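Local coordinates for protein type II restriction enzyme NlaIV (Neisseria lactamica, PDB 6QM2) that recognises the double-stranded DNA sequence 5'-GGNNCC-3' and cleaves it after the third base, leaving fragments with 5'-phosphate ends, at residues 101-106 and 169-174; 72-77 and 108-113; 158-163 and 199-204; 150-155 and 186-191. One frame throughout, in Å; residues are numbered along the deposited sequence.

How the interactions relate
All four contacts are partly buried, but interactions 1 and 2 lie about 10 Å from the chain centre, against about 13 Å for interaction 4 and 18 Å for interaction 3 (centre to centre). The first two meet where Tyr110 packs on Ala105 and Ile172, and both supply backbone oxygen to a metal ion, one atom to potassium in 1 and two to sodium in 2. Interactions 1 and 3 share the three-stranded sheet, since strands 162-165 and 168-172 pair through Gln163, His170 and Lys171. Interaction 4 joins interaction 3 through a probable hydrogen bond between Asn161 N and Arg153 O. Chemistry differs accordingly: salt bridges with backbone bonds in 1, methionine packing in 2, single hydrogen bonds with aromatic contacts in 3 and 4.

Interaction 1. Residues 101-106 and 169-174; sequences GFDIAD and VHKIRP. With K (potassium ion), chain C.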
# COMPACT_ATOMS: atom_id res chain seq x y z
N GLY A 101 13.70 -3.39 -7.47
CA GLY A 101 12.94 -4.06 -6.41
C GLY A 101 11.93 -5.09 -6.87
O GLY A 101 11.34 -5.78 -6.04
N PHE A 102 11.71 -5.18 -8.18
CA PHE A 102 10.74 -6.14 -8.74
C PHE A 102 11.30 -7.56 -8.75
O PHE A 102 12.51 -7.77 -8.68
CB PHE A 102 10.26 -5.72 -10.15
CG PHE A 102 11.35 -5.69 -11.20
CD1 PHE A 102 11.74 -6.85 -11.87
CD2 PHE A 102 11.95 -4.48 -11.56
CE1 PHE A 102 12.73 -6.81 -12.84
CE2 PHE A 102 12.94 -4.44 -12.53
CZ PHE A 102 13.33 -5.60 -13.18
N ASP A 103 10.39 -8.52 -8.84
CA ASP A 103 10.72 -9.93 -8.96
C ASP A 103 10.45 -10.41 -10.38
O ASP A 103 9.58 -9.86 -11.07
CB ASP A 103 9.89 -10.75 -7.97
CG ASP A 103 10.10 -10.33 -6.52
OD1 ASP A 103 11.27 -10.28 -6.07
OD2 ASP A 103 9.09 -10.04 -5.84
N ILE A 104 11.18 -11.42 -10.82
CA ILE A 104 10.94 -12.04 -12.12
C ILE A 104 9.75 -12.99 -11.97
O ILE A 104 8.70 -12.77 -12.57
CB ILE A 104 12.19 -12.77 -12.68
CG1 ILE A 104 13.42 -11.86 -12.69
CG2 ILE A 104 11.91 -13.33 -14.07
CD1 ILE A 104 13.19 -10.49 -13.30
N ALA A 105 9.91 -14.01 -11.13
CA ALA A 105 8.87 -15.01 -10.88
C ALA A 105 9.32 -16.00 -9.81
O ALA A 105 10.52 -16.16 -9.58
CB ALA A 105 8.55 -15.77 -12.16
N ASP A 106 8.36 -16.66 -9.16
CA ASP A 106 8.68 -17.78 -8.27
C ASP A 106 9.48 -18.80 -9.06
O ASP A 106 9.09 -19.15 -10.17
CB ASP A 106 7.40 -18.44 -7.74
CG ASP A 106 7.68 -19.68 -6.89
OD1 ASP A 106 8.57 -19.62 -6.02
OD2 ASP A 106 7.01 -20.72 -7.08
N VAL A 169 14.21 -21.65 -1.22
CA VAL A 169 14.23 -20.81 -2.41
C VAL A 169 12.84 -20.25 -2.69
O VAL A 169 11.84 -20.96 -2.55
CB VAL A 169 14.74 -21.60 -3.65
CG1 VAL A 169 14.80 -20.70 -4.88
CG2 VAL A 169 16.11 -22.21 -3.36
N HIS A 170 12.79 -18.97 -3.09
CA HIS A 170 11.55 -18.31 -3.49
C HIS A 170 11.66 -17.74 -4.91
O HIS A 170 11.63 -18.51 -5.87
CB HIS A 170 11.14 -17.25 -2.46
CG HIS A 170 10.62 -17.83 -1.19
ND1 HIS A 170 9.45 -18.57 -1.14
CD2 HIS A 170 11.10 -17.80 0.07
CE1 HIS A 170 9.24 -18.97 0.10
NE2 HIS A 170 10.23 -18.51 0.86
N LYS A 171 11.82 -16.43 -5.05
CA LYS A 171 11.69 -15.77 -6.35
C LYS A 171 13.02 -15.56 -7.05
O LYS A 171 14.04 -15.33 -6.41
CB LYS A 171 10.97 -14.44 -6.19
CG LYS A 171 9.59 -14.61 -5.59
CD LYS A 171 8.65 -13.47 -5.94
CE LYS A 171 7.21 -13.88 -5.71
NZ LYS A 171 6.28 -12.80 -6.13
N ILE A 172 12.99 -15.63 -8.38
CA ILE A 172 14.13 -15.24 -9.19
C ILE A 172 14.22 -13.73 -9.08
O ILE A 172 13.20 -13.04 -9.17
CB ILE A 172 13.98 -15.70 -10.66
CG1 ILE A 172 13.99 -17.23 -10.75
CG2 ILE A 172 15.09 -15.12 -11.54
CD1 ILE A 172 13.41 -17.79 -12.03
N ARG A 173 15.43 -13.23 -8.87
CA ARG A 173 15.66 -11.82 -8.60
C ARG A 173 16.52 -11.22 -9.71
O ARG A 173 17.47 -11.86 -10.19
CB ARG A 173 16.35 -11.65 -7.24
CG ARG A 173 15.44 -11.82 -6.02
CD ARG A 173 14.48 -10.66 -5.81
NE ARG A 173 15.16 -9.37 -5.75
CZ ARG A 173 14.55 -8.19 -5.56
NH1 ARG A 173 13.24 -8.11 -5.37
NH2 ARG A 173 15.29 -7.08 -5.54
N PRO A 174 16.20 -9.98 -10.12
CA PRO A 174 16.96 -9.34 -11.18
C PRO A 174 18.30 -8.82 -10.70
O PRO A 174 18.46 -8.53 -9.52
CB PRO A 174 16.06 -8.17 -11.60
CG PRO A 174 15.33 -7.82 -10.36
CD PRO A 174 15.12 -9.11 -9.62
K K C . 5.64 -11.64 -12.50
O HOH W 1 6.58 -12.41 -9.62
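Pro174 covers one face of the Phe102 ring in a CH-pi contact, Pro174 CG lying 4.1 Å from the ring centroid, while Ile104 CD1 sits at the ring edge, in plane. The second flat group, the Arg173 guanidinium, has Phe102 O and Pro174 CD over one face and meets Asp103 OD1 and Gly101 O at its edge. Arg173 NH1 donates to both: 3.0 Å to Asp103 OD1, a salt bridge, and 3.1 Å to Gly101 O. The donor approaches each oxygen from above the acceptor's plane, and the carboxylate and guanidinium planes stand 68° apart, so this is no coplanar two-pronged pairing. Bends at chi2 (-73°) and chi3 (-54°) turn the arginine back over Asp103. Lys171 reaches the other carboxylate oxygen in a long salt bridge, Lys171 NZ 3.9 Å from Asp103 OD2. Alongside, two backbone hydrogen bonds join the segments, Ile104 N to Ile172 O at 3.1 Å and Ile172 N to Ala105 O at 2.8 Å; Ile104 CG1 packs 3.8 Å from Ile172 CG2. Ile104 O and Glu90 both bind the potassium ion. With two cationic partners, the Asp103 carboxylate is probably kept ionised, and the network ties the 101-106 loop to the end of strand 168-172.

Interaction 2. Residues 72-77 and 108-113; sequences QMPPDF and KMYSDE. With NA (sodium ion), chain B.
The sodium site in the 72-77 loop borders helix 107-116 through Met73, whose backbone binds the ion while its side chain packs on Met109, Tyr110 and Glu113. Sodium is coordinated by Met73 O at 2.1 Å and by Pro75 O at 2.5 Å. A water that donates to Asp76 OD1 is a further ligand, and Ser68 OG and Asn70 O complete the set. Away from the ion, the Met73 chain bends at chi2 (59°), and Met73 CE lies against the helix 3.6 Å from Tyr110 CD1, oblique to that ring and also near Glu113 CB. Met73 SD lies 3.8 Å from Met109 CE, the two methionine chains sliding past each other in opposite directions. The loop belongs to the nuclease core of the PD-(D/E)XK clan: Pro75-Asp76, together with Glu90 and Lys92, fits the signature of that fold, and a cis peptide precedes Pro75. On the helix side, Glu113 bends at chi2 (86°), which brings Glu113 OE2 to 3.5 Å from Met73 CG, the two chains again running in opposite directions. Pro74 adds a looser contact, Pro74 CG being 4.4 Å from Tyr110 CE1, at the edge of the ring and near its plane.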
# COMPACT_ATOMS: atom_id res chain seq x y z
N GLN A 72 0.96 -13.78 -11.04
CA GLN A 72 2.19 -14.45 -10.58
C GLN A 72 3.20 -14.82 -11.68
O GLN A 72 4.39 -14.97 -11.39
CB GLN A 72 1.84 -15.72 -9.79
CG GLN A 72 0.96 -15.46 -8.57
CD GLN A 72 1.23 -16.45 -7.45
OE1 GLN A 72 2.28 -16.41 -6.82
NE2 GLN A 72 0.27 -17.32 -7.18
N MET A 73 2.72 -14.97 -12.91
CA MET A 73 3.54 -15.43 -14.04
C MET A 73 3.55 -14.39 -15.15
O MET A 73 2.59 -13.64 -15.28
CB MET A 73 2.95 -16.75 -14.57
CG MET A 73 3.96 -17.84 -14.84
SD MET A 73 4.86 -18.25 -13.33
CE MET A 73 6.40 -18.77 -14.05
N PRO A 74 4.63 -14.32 -15.97
CA PRO A 74 4.53 -13.48 -17.16
C PRO A 74 3.59 -14.08 -18.22
O PRO A 74 3.30 -15.28 -18.16
CB PRO A 74 5.98 -13.41 -17.67
CG PRO A 74 6.62 -14.65 -17.15
CD PRO A 74 5.99 -14.88 -15.81
N PRO A 75 3.09 -13.26 -19.17
CA PRO A 75 3.29 -11.83 -19.37
C PRO A 75 2.17 -11.00 -18.72
O PRO A 75 1.33 -11.56 -18.02
CB PRO A 75 3.21 -11.70 -20.89
CG PRO A 75 2.21 -12.74 -21.28
CD PRO A 75 2.21 -13.81 -20.22
N ASP A 76 2.20 -9.69 -18.93
CA ASP A 76 1.11 -8.80 -18.52
C ASP A 76 0.17 -8.54 -19.69
O ASP A 76 -1.05 -8.54 -19.51
CB ASP A 76 1.67 -7.48 -17.98
CG ASP A 76 2.44 -7.65 -16.67
OD1 ASP A 76 1.98 -8.41 -15.79
OD2 ASP A 76 3.50 -7.00 -16.52
N PHE A 77 0.74 -8.30 -20.87
CA PHE A 77 -0.04 -8.06 -22.08
C PHE A 77 0.31 -9.04 -23.19
O PHE A 77 1.48 -9.40 -23.37
CB PHE A 77 0.20 -6.65 -22.59
CG PHE A 77 -0.16 -5.57 -21.61
CD1 PHE A 77 -1.49 -5.34 -21.27
CD2 PHE A 77 0.82 -4.78 -21.03
CE1 PHE A 77 -1.84 -4.35 -20.37
CE2 PHE A 77 0.48 -3.79 -20.12
CZ PHE A 77 -0.85 -3.57 -19.80
N LYS A 108 10.11 -22.11 -8.54
CA LYS A 108 9.48 -23.41 -8.74
C LYS A 108 8.48 -23.34 -9.89
O LYS A 108 8.48 -24.21 -10.76
CB LYS A 108 8.80 -23.95 -7.47
CG LYS A 108 7.99 -25.22 -7.71
CD LYS A 108 8.05 -26.21 -6.55
CE LYS A 108 7.57 -25.61 -5.23
NZ LYS A 108 7.40 -26.64 -4.17
N MET A 109 7.65 -22.31 -9.90
CA MET A 109 6.66 -22.12 -10.96
C MET A 109 7.32 -21.90 -12.32
O MET A 109 6.86 -22.46 -13.32
CB MET A 109 5.74 -20.94 -10.64
CG MET A 109 4.70 -21.23 -9.57
SD MET A 109 3.70 -19.77 -9.23
CE MET A 109 2.58 -19.77 -10.64
N TYR A 110 8.38 -21.10 -12.35
CA TYR A 110 9.06 -20.71 -13.59
C TYR A 110 9.86 -21.83 -14.22
O TYR A 110 9.88 -21.95 -15.44
CB TYR A 110 9.94 -19.48 -13.34
CG TYR A 110 10.44 -18.78 -14.58
CD1 TYR A 110 9.70 -17.76 -15.18
CD2 TYR A 110 11.68 -19.10 -15.14
CE1 TYR A 110 10.17 -17.10 -16.31
CE2 TYR A 110 12.16 -18.44 -16.26
CZ TYR A 110 11.40 -17.44 -16.84
OH TYR A 110 11.86 -16.79 -17.96
N SER A 111 10.52 -22.65 -13.40
CA SER A 111 11.23 -23.83 -13.90
C SER A 111 10.28 -24.83 -14.58
O SER A 111 10.65 -25.43 -15.59
CB SER A 111 12.06 -24.50 -12.80
OG SER A 111 11.28 -24.79 -11.65
N ASP A 112 9.07 -24.99 -14.04
CA ASP A 112 8.03 -25.84 -14.66
C ASP A 112 7.41 -25.19 -15.88
O ASP A 112 7.18 -25.86 -16.89
CB ASP A 112 6.91 -26.18 -13.66
CG ASP A 112 7.36 -27.10 -12.54
OD1 ASP A 112 8.44 -27.73 -12.65
OD2 ASP A 112 6.62 -27.22 -11.54
N GLU A 113 7.14 -23.89 -15.78
CA GLU A 113 6.51 -23.12 -16.85
C GLU A 113 7.29 -23.19 -18.16
O GLU A 113 6.71 -23.43 -19.21
CB GLU A 113 6.34 -21.66 -16.42
CG GLU A 113 5.73 -20.69 -17.44
CD GLU A 113 4.22 -20.65 -17.42
OE1 GLU A 113 3.58 -21.66 -17.05
OE2 GLU A 113 3.67 -19.60 -17.81
NA NA B . 0.75 -12.90 -16.01
O HOH W 2 0.11 -10.56 -15.31

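Interaction 3. Residues 158-163 and 199-204; sequences WAINLQ and EETVYQ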
# COMPACT_ATOMS: atom_id res chain seq x y z
N TRP A 158 24.31 -20.14 -5.53
CA TRP A 158 23.29 -20.66 -6.45
C TRP A 158 23.65 -20.28 -7.87
O TRP A 158 24.33 -19.28 -8.09
CB TRP A 158 21.91 -20.11 -6.10
CG TRP A 158 21.48 -20.43 -4.71
CD1 TRP A 158 21.76 -19.72 -3.58
CD2 TRP A 158 20.73 -21.57 -4.30
NE1 TRP A 158 21.21 -20.34 -2.49
CE2 TRP A 158 20.57 -21.48 -2.90
CE3 TRP A 158 20.16 -22.66 -4.97
CZ2 TRP A 158 19.86 -22.43 -2.16
CZ3 TRP A 158 19.46 -23.60 -4.24
CH2 TRP A 158 19.32 -23.48 -2.84
N ALA A 159 23.18 -21.07 -8.84
CA ALA A 159 23.49 -20.82 -10.25
C ALA A 159 22.81 -19.56 -10.78
O ALA A 159 23.39 -18.85 -11.60
CB ALA A 159 23.13 -22.02 -11.10
N ILE A 160 21.59 -19.28 -10.32
CA ILE A 160 20.86 -18.05 -10.68
C ILE A 160 20.59 -17.21 -9.43
O ILE A 160 20.48 -17.75 -8.33
CB ILE A 160 19.53 -18.35 -11.44
CG1 ILE A 160 18.98 -17.07 -12.09
CG2 ILE A 160 18.48 -18.99 -10.54
CD1 ILE A 160 17.95 -17.32 -13.16
N ASN A 161 20.49 -15.89 -9.62
CA ASN A 161 20.21 -14.96 -8.52
C ASN A 161 18.81 -15.17 -7.97
O ASN A 161 17.83 -14.98 -8.68
CB ASN A 161 20.38 -13.50 -8.96
CG ASN A 161 20.27 -12.52 -7.80
OD1 ASN A 161 20.66 -12.83 -6.67
ND2 ASN A 161 19.74 -11.34 -8.07
N LEU A 162 18.75 -15.56 -6.70
CA LEU A 162 17.52 -15.95 -6.03
C LEU A 162 17.30 -15.16 -4.75
O LEU A 162 18.20 -14.51 -4.22
CB LEU A 162 17.58 -17.42 -5.66
CG LEU A 162 17.57 -18.41 -6.82
CD1 LEU A 162 18.06 -19.76 -6.34
CD2 LEU A 162 16.18 -18.51 -7.44
N GLN A 163 16.06 -15.25 -4.28
CA GLN A 163 15.65 -14.79 -2.97
C GLN A 163 15.56 -16.08 -2.16
O GLN A 163 14.65 -16.89 -2.38
CB GLN A 163 14.32 -14.03 -3.08
CG GLN A 163 13.40 -13.96 -1.86
CD GLN A 163 11.98 -13.55 -2.24
OE1 GLN A 163 11.01 -14.17 -1.81
NE2 GLN A 163 11.86 -12.52 -3.07
N GLU A 199 18.50 -24.76 -15.19
CA GLU A 199 18.64 -26.22 -15.12
C GLU A 199 19.36 -26.66 -13.85
O GLU A 199 18.89 -27.55 -13.15
CB GLU A 199 19.41 -26.76 -16.34
CG GLU A 199 19.45 -28.28 -16.43
CD GLU A 199 20.54 -28.81 -17.35
OE1 GLU A 199 20.95 -28.09 -18.29
OE2 GLU A 199 20.97 -29.96 -17.13
N GLU A 200 20.51 -26.03 -13.58
CA GLU A 200 21.32 -26.42 -12.43
C GLU A 200 20.64 -26.02 -11.13
O GLU A 200 20.61 -26.81 -10.18
CB GLU A 200 22.73 -25.81 -12.52
CG GLU A 200 23.73 -26.37 -11.52
CD GLU A 200 23.85 -27.88 -11.56
OE1 GLU A 200 23.75 -28.47 -12.66
OE2 GLU A 200 24.03 -28.49 -10.48
N THR A 201 20.08 -24.81 -11.09
CA THR A 201 19.30 -24.35 -9.94
C THR A 201 18.19 -25.32 -9.55
O THR A 201 17.90 -25.49 -8.37
CB THR A 201 18.69 -22.95 -10.19
OG1 THR A 201 19.71 -22.05 -10.63
CG2 THR A 201 18.06 -22.39 -8.92
N VAL A 202 17.57 -25.97 -10.55
CA VAL A 202 16.55 -26.98 -10.30
C VAL A 202 17.12 -28.09 -9.40
O VAL A 202 16.47 -28.51 -8.45
CB VAL A 202 15.96 -27.57 -11.61
CG1 VAL A 202 15.11 -28.81 -11.35
CG2 VAL A 202 15.10 -26.54 -12.34
N TYR A 203 18.32 -28.56 -9.72
CA TYR A 203 18.99 -29.60 -8.94
C TYR A 203 19.49 -29.10 -7.58
O TYR A 203 19.37 -29.81 -6.58
CB TYR A 203 20.16 -30.21 -9.72
CG TYR A 203 20.92 -31.26 -8.95
CD1 TYR A 203 20.29 -32.43 -8.54
CD2 TYR A 203 22.26 -31.08 -8.62
CE1 TYR A 203 20.98 -33.40 -7.83
CE2 TYR A 203 22.96 -32.05 -7.91
CZ TYR A 203 22.31 -33.21 -7.52
OH TYR A 203 23.00 -34.16 -6.82
N GLN A 204 20.07 -27.90 -7.58
CA GLN A 204 20.57 -27.26 -6.35
C GLN A 204 19.48 -27.09 -5.30
O GLN A 204 19.71 -27.33 -4.12
CB GLN A 204 21.18 -25.88 -6.66
CG GLN A 204 22.50 -25.93 -7.42
CD GLN A 204 23.00 -24.55 -7.85
OE1 GLN A 204 22.27 -23.56 -7.77
NE2 GLN A 204 24.25 -24.48 -8.30
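Ala159, in the loop leading into strand 162-165, comes closest to the last turns of helix 191-204, Ala159 CA being 5.5 Å from Thr201 CA. The loop is bonded to the helix through Ala159 N, which donates to Gln204 OE1 at 2.9 Å with an N-H...O angle of 153°. The donor lies in the plane of the amide carbonyl, on a lone pair of the oxygen. Gln204 reaches it with CG placed beside its own backbone N (chi1 -70°) and an extended chain beyond. That same chain runs past Trp158 in the opposite direction, with the amide and indole planes 72° apart; the six-membered ring of the indole lies against the helix end, Trp158 CZ3 being 3.7 Å from Gln204 CB. Thr201 presents its methyl to an apolar pair. Thr201 CG2 meets Leu162 CD1 tip to tip at 3.7 Å and lies 3.8 Å from Ile160 CG2, the Ile160 side chain crossing at about a right angle. The hydroxyl of Thr201 is hydrogen-bonded to Ala197 O within the helix. Leu162 CD1 also lies over one face of the Trp158 indole, joining the two halves of the contact. Around it, Val169 of strand 168-172 touches both Trp158 and Leu162, and Phe107 at the start of helix 107-116 packs on Leu162 and Thr201, so the end of helix 191-204 is joined to the edge of the three-stranded sheet.

Interaction 4. Residues 150-155 and 186-191; sequences QITRSM and PMFECL
Phe188 and Met187 embrace the backbone of Thr152 and Arg153 with differently turned side chains. The Phe188 ring crosses Thr152 obliquely: Thr152 OG1 lies in the ring plane at its edge, 3.5 Å from Phe188 CD2, while the ring's far end rests on the next peptide, Phe188 CE2 being 3.5 Å from Arg153 O. Met187, bent at chi2 (-58°), folds along the chain instead. Met187 CG lies 3.4 Å from Gln150 O, and Met187 CE reaches Arg153 CB at 3.7 Å, ending near the plane of the guanidinium at its edge. Arg153 leads away from the contact; Arg153 NH1 donates to Ser154 O at 3.0 Å, an almost straight bond (167°) made in the guanidinium plane. Between the backbones, Phe188 N donates to Thr152 O at 3.1 Å, and a water joins Ser154 N, 2.9 Å away, to Pro186 O. Beyond the pair, Thr152 OG1 is bonded to Val148 O, and Trp236 packs on Phe188. One direct and one water-mediated bond thus satisfy backbone groups of these two irregular loops, while the aromatic ring and the thioether pack largely against peptide groups, and the methionine methyl against the aliphatic part of Arg153.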
# COMPACT_ATOMS: atom_id res chain seq x y z
N GLN A 150 18.72 -10.95 -20.03
CA GLN A 150 19.47 -9.69 -19.97
C GLN A 150 19.38 -8.96 -18.62
O GLN A 150 20.20 -8.08 -18.35
CB GLN A 150 19.01 -8.74 -21.09
CG GLN A 150 19.34 -9.22 -22.49
CD GLN A 150 18.88 -8.24 -23.56
OE1 GLN A 150 17.70 -7.89 -23.63
NE2 GLN A 150 19.81 -7.80 -24.39
N ILE A 151 18.40 -9.30 -17.80
CA ILE A 151 18.19 -8.63 -16.51
C ILE A 151 18.40 -9.56 -15.30
O ILE A 151 18.01 -9.20 -14.19
CB ILE A 151 16.81 -7.94 -16.44
CG1 ILE A 151 15.66 -8.96 -16.39
CG2 ILE A 151 16.63 -7.01 -17.63
CD1 ILE A 151 14.28 -8.33 -16.31
N THR A 152 19.01 -10.73 -15.51
CA THR A 152 19.34 -11.64 -14.41
C THR A 152 20.79 -12.08 -14.51
O THR A 152 21.43 -11.93 -15.55
CB THR A 152 18.45 -12.90 -14.40
OG1 THR A 152 18.40 -13.47 -15.71
CG2 THR A 152 17.04 -12.56 -13.94
N ARG A 153 21.28 -12.62 -13.40
CA ARG A 153 22.67 -13.04 -13.27
C ARG A 153 22.75 -14.25 -12.34
O ARG A 153 21.73 -14.76 -11.87
CB ARG A 153 23.50 -11.88 -12.72
CG ARG A 153 23.02 -11.30 -11.40
CD ARG A 153 24.15 -10.58 -10.67
NE ARG A 153 23.67 -9.72 -9.58
CZ ARG A 153 23.30 -10.13 -8.37
NH1 ARG A 153 23.33 -11.42 -8.02
NH2 ARG A 153 22.89 -9.23 -7.48
N SER A 154 23.98 -14.70 -12.08
CA SER A 154 24.23 -15.68 -11.03
C SER A 154 24.36 -14.96 -9.68
O SER A 154 24.27 -13.73 -9.61
CB SER A 154 25.49 -16.47 -11.34
OG SER A 154 25.56 -17.64 -10.54
N MET A 155 24.55 -15.74 -8.62
CA MET A 155 24.82 -15.21 -7.28
C MET A 155 25.83 -16.10 -6.56
O MET A 155 26.31 -17.09 -7.10
CB MET A 155 23.52 -15.12 -6.46
CG MET A 155 23.01 -16.47 -5.94
SD MET A 155 21.48 -16.43 -5.00
CE MET A 155 21.73 -15.02 -3.93
N PRO A 186 28.36 -10.39 -14.01
CA PRO A 186 27.57 -9.73 -15.06
C PRO A 186 26.27 -10.47 -15.34
O PRO A 186 26.04 -11.57 -14.83
CB PRO A 186 28.49 -9.81 -16.27
CG PRO A 186 29.17 -11.11 -16.10
CD PRO A 186 29.39 -11.26 -14.62
N MET A 187 25.43 -9.86 -16.18
CA MET A 187 24.17 -10.46 -16.60
C MET A 187 24.47 -11.57 -17.60
O MET A 187 25.55 -11.60 -18.19
CB MET A 187 23.24 -9.43 -17.24
CG MET A 187 22.94 -8.19 -16.40
SD MET A 187 22.19 -8.53 -14.80
CE MET A 187 23.59 -8.34 -13.71
N PHE A 188 23.51 -12.48 -17.79
CA PHE A 188 23.68 -13.60 -18.73
C PHE A 188 23.84 -13.08 -20.16
O PHE A 188 23.09 -12.20 -20.60
CB PHE A 188 22.53 -14.59 -18.65
CG PHE A 188 22.42 -15.31 -17.33
CD1 PHE A 188 23.31 -16.34 -17.01
CD2 PHE A 188 21.42 -14.99 -16.42
CE1 PHE A 188 23.21 -17.01 -15.80
CE2 PHE A 188 21.31 -15.66 -15.21
CZ PHE A 188 22.21 -16.68 -14.90
N GLU A 189 24.82 -13.63 -20.87
CA GLU A 189 25.17 -13.18 -22.23
C GLU A 189 24.14 -13.60 -23.28
O GLU A 189 23.93 -12.89 -24.27
CB GLU A 189 26.56 -13.70 -22.61
CG GLU A 189 27.68 -13.08 -21.80
CD GLU A 189 29.00 -13.83 -21.87
OE1 GLU A 189 29.12 -14.84 -22.61
OE2 GLU A 189 29.94 -13.41 -21.16
N CYS A 190 23.51 -14.75 -23.06
CA CYS A 190 22.52 -15.29 -23.98
C CYS A 190 21.47 -16.13 -23.26
O CYS A 190 21.63 -16.49 -22.09
CB CYS A 190 23.21 -16.15 -25.03
SG CYS A 190 24.04 -17.58 -24.30
N LEU A 191 20.40 -16.46 -23.99
CA LEU A 191 19.33 -17.32 -23.50
C LEU A 191 19.83 -18.68 -23.01
O LEU A 191 19.39 -19.15 -21.96
CB LEU A 191 18.28 -17.53 -24.61
CG LEU A 191 17.15 -18.53 -24.36
CD1 LEU A 191 16.38 -18.15 -23.11
CD2 LEU A 191 16.23 -18.59 -25.56
O HOH W 3 26.53 -13.46 -12.88